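Long-range contact in Blo t 1 allergen (PDB 5JT8), which is a mite allergen of the papain-like cysteine protease family, probably a proteolytic enzyme held inactive in its proform by the propeptide: residues E100-P105 / G227-R232. Numbering follows the deposited sequence.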
loop_
_atom_site.group_PDB
_atom_site.type_symbol
_atom_site.label_atom_id
_atom_site.label_comp_id
_atom_site.label_asym_id
_atom_site.label_seq_id
_atom_site.Cartn_x
_atom_site.Cartn_y
_atom_site.Cartn_z
ATOM N N GLU A 100 -16.958 -9.612 -2.341
ATOM C CA GLU A 100 -16.036 -10.739 -2.436
ATOM C C GLU A 100 -15.504 -11.230 -1.068
ATOM O O GLU A 100 -14.967 -12.326 -0.956
ATOM C CB GLU A 100 -14.889 -10.350 -3.363
ATOM C CG GLU A 100 -15.354 -10.081 -4.803
ATOM C CD GLU A 100 -16.000 -11.297 -5.465
ATOM O OE1 GLU A 100 -15.442 -12.418 -5.353
ATOM O OE2 GLU A 100 -17.088 -11.131 -6.065
ATOM N N ALA A 101 -15.683 -10.433 -0.027
ATOM C CA ALA A 101 -15.184 -10.787 1.297
ATOM C C ALA A 101 -15.822 -12.045 1.887
ATOM O O ALA A 101 -16.979 -12.345 1.609
ATOM C CB ALA A 101 -15.400 -9.620 2.242
ATOM N N ALA A 102 -15.075 -12.769 2.717
ATOM C CA ALA A 102 -15.692 -13.770 3.588
ATOM C C ALA A 102 -16.826 -13.103 4.384
ATOM O O ALA A 102 -16.782 -11.898 4.628
ATOM C CB ALA A 102 -14.664 -14.390 4.531
ATOM N N LYS A 103 -17.845 -13.875 4.754
ATOM C CA LYS A 103 -18.978 -13.325 5.499
ATOM C C LYS A 103 -18.837 -13.564 7.003
ATOM O O LYS A 103 -19.507 -12.916 7.797
ATOM C CB LYS A 103 -20.304 -13.927 4.998
ATOM C CG LYS A 103 -20.546 -13.697 3.511
ATOM C CD LYS A 103 -20.313 -12.234 3.147
ATOM C CE LYS A 103 -20.485 -11.985 1.647
ATOM N NZ LYS A 103 -19.385 -12.582 0.817
ATOM N N GLU A 104 -17.953 -14.479 7.386
ATOM C CA GLU A 104 -17.808 -14.868 8.784
ATOM C C GLU A 104 -16.406 -14.587 9.290
ATOM O O GLU A 104 -15.477 -14.518 8.487
ATOM C CB GLU A 104 -18.126 -16.357 8.955
ATOM C CG GLU A 104 -19.574 -16.700 8.686
ATOM C CD GLU A 104 -20.515 -15.961 9.597
ATOM O OE1 GLU A 104 -20.210 -15.845 10.805
ATOM O OE2 GLU A 104 -21.564 -15.493 9.107
ATOM N N PRO A 105 -16.242 -14.446 10.625
ATOM C CA PRO A 105 -14.884 -14.382 11.179
ATOM C C PRO A 105 -14.197 -15.726 11.000
ATOM O O PRO A 105 -14.878 -16.678 10.622
ATOM C CB PRO A 105 -15.098 -14.084 12.675
ATOM C CG PRO A 105 -16.545 -13.835 12.847
ATOM C CD PRO A 105 -17.275 -14.419 11.678
ATOM N N GLY A 227 -4.031 -19.133 -5.036
ATOM C CA GLY A 227 -5.298 -18.691 -4.483
ATOM C C GLY A 227 -5.133 -17.485 -3.587
ATOM O O GLY A 227 -4.013 -17.078 -3.248
ATOM N N TYR A 228 -6.260 -16.894 -3.213
ATOM C CA TYR A 228 -6.261 -15.767 -2.296
ATOM C C TYR A 228 -7.611 -15.702 -1.600
ATOM O O TYR A 228 -8.599 -16.237 -2.100
ATOM C CB TYR A 228 -5.979 -14.464 -3.040
ATOM C CG TYR A 228 -7.036 -14.114 -4.061
ATOM C CD1 TYR A 228 -6.964 -14.606 -5.356
ATOM C CD2 TYR A 228 -8.111 -13.290 -3.729
ATOM C CE1 TYR A 228 -7.926 -14.276 -6.298
ATOM C CE2 TYR A 228 -9.084 -12.966 -4.669
ATOM C CZ TYR A 228 -8.988 -13.458 -5.939
ATOM O OH TYR A 228 -9.947 -13.125 -6.871
ATOM N N GLN A 229 -7.659 -15.067 -0.439
ATOM C CA GLN A 229 -8.926 -14.964 0.286
ATOM C C GLN A 229 -9.017 -13.637 1.003
ATOM O O GLN A 229 -8.118 -13.265 1.749
ATOM C CB GLN A 229 -9.083 -16.114 1.289
ATOM C CG GLN A 229 -10.326 -15.980 2.206
ATOM C CD GLN A 229 -11.642 -16.213 1.463
ATOM O OE1 GLN A 229 -11.829 -17.252 0.822
ATOM N NE2 GLN A 229 -12.559 -15.244 1.549
ATOM N N GLN A 230 -10.110 -12.929 0.775
ATOM C CA GLN A 230 -10.347 -11.657 1.441
ATOM C C GLN A 230 -11.126 -11.880 2.701
ATOM O O GLN A 230 -12.178 -12.514 2.656
ATOM C CB GLN A 230 -11.106 -10.715 0.535
ATOM C CG GLN A 230 -11.725 -9.530 1.242
ATOM C CD GLN A 230 -12.133 -8.448 0.257
ATOM O OE1 GLN A 230 -11.636 -8.411 -0.861
ATOM N NE2 GLN A 230 -13.042 -7.576 0.663
ATOM N N LEU A 231 -10.621 -11.369 3.819
ATOM C CA LEU A 231 -11.282 -11.568 5.104
ATOM C C LEU A 231 -12.576 -10.741 5.210
ATOM O O LEU A 231 -12.820 -9.810 4.431
ATOM C CB LEU A 231 -10.347 -11.213 6.272
ATOM C CG LEU A 231 -9.030 -11.981 6.507
ATOM C CD1 LEU A 231 -8.384 -11.520 7.831
ATOM C CD2 LEU A 231 -9.222 -13.497 6.522
ATOM N N ARG A 232 -13.401 -11.125 6.179
ATOM C CA ARG A 232 -14.628 -10.420 6.542
ATOM C C ARG A 232 -14.382 -8.920 6.735
ATOM O O ARG A 232 -13.377 -8.536 7.330
ATOM C CB ARG A 232 -15.187 -11.052 7.822
ATOM C CG ARG A 232 -16.265 -10.277 8.520
ATOM C CD ARG A 232 -16.597 -10.919 9.859
ATOM N NE ARG A 232 -17.503 -10.068 10.616
ATOM C CZ ARG A 232 -17.125 -9.247 11.589
ATOM N NH1 ARG A 232 -15.855 -9.183 11.962
ATOM N NH2 ARG A 232 -18.027 -8.503 12.209
HETATM O O HOH W 1 -11.850 -13.391 -1.621
HETATM O O HOH W 2 -12.377 -11.133 -5.342
HETATM O O HOH W 3 -13.001 -13.671 7.755
#
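E100 meets Q230 through water: one molecule accepts from Q230 N and returns a weak bond to E100 O. A101 packs its methyl on the side chain of Q230, its CB lying 3.5 Å from NE2. That chain is extended beyond CG (chi2 164°), which lays CG, CD and NE2 along the alanine and lets NE2 bond weakly to M97 O in the preceding helix. At A102 comes the one direct hydrogen bond between the segments: A102 N donates to Q230 O at 2.9 Å, almost straight at 174°. The same oxygen accepts a second hydrogen bond from Q229 NE2 at 3.0 Å, on the opposite face of the carbonyl plane; the bend of Q229 at chi2 (71°) turns its amide back to this carbonyl. A102 O then receives a CA-H...O contact from R232 CA at 3.2 Å. The side chain of K103 sets off away from the other segment, while its backbone O lies at the edge of the R232 guanidinium, near its plane. E104 O rejoins R232 N through a water that donates to the former at 2.7 Å and accepts from the latter; R232 CB also packs 3.5 Å from E104 O. Finally the extended R232 chain passes P105 obliquely, CD to CD 4.0 Å. Segment 100-105 thus packs beside strand 227-230, which pairs antiparallel with strand 329-332 in the papain-like domain. Such chemistry implies a join made by one direct backbone bond, water bridges and the aliphatic part of R232 rather than by charge pairing.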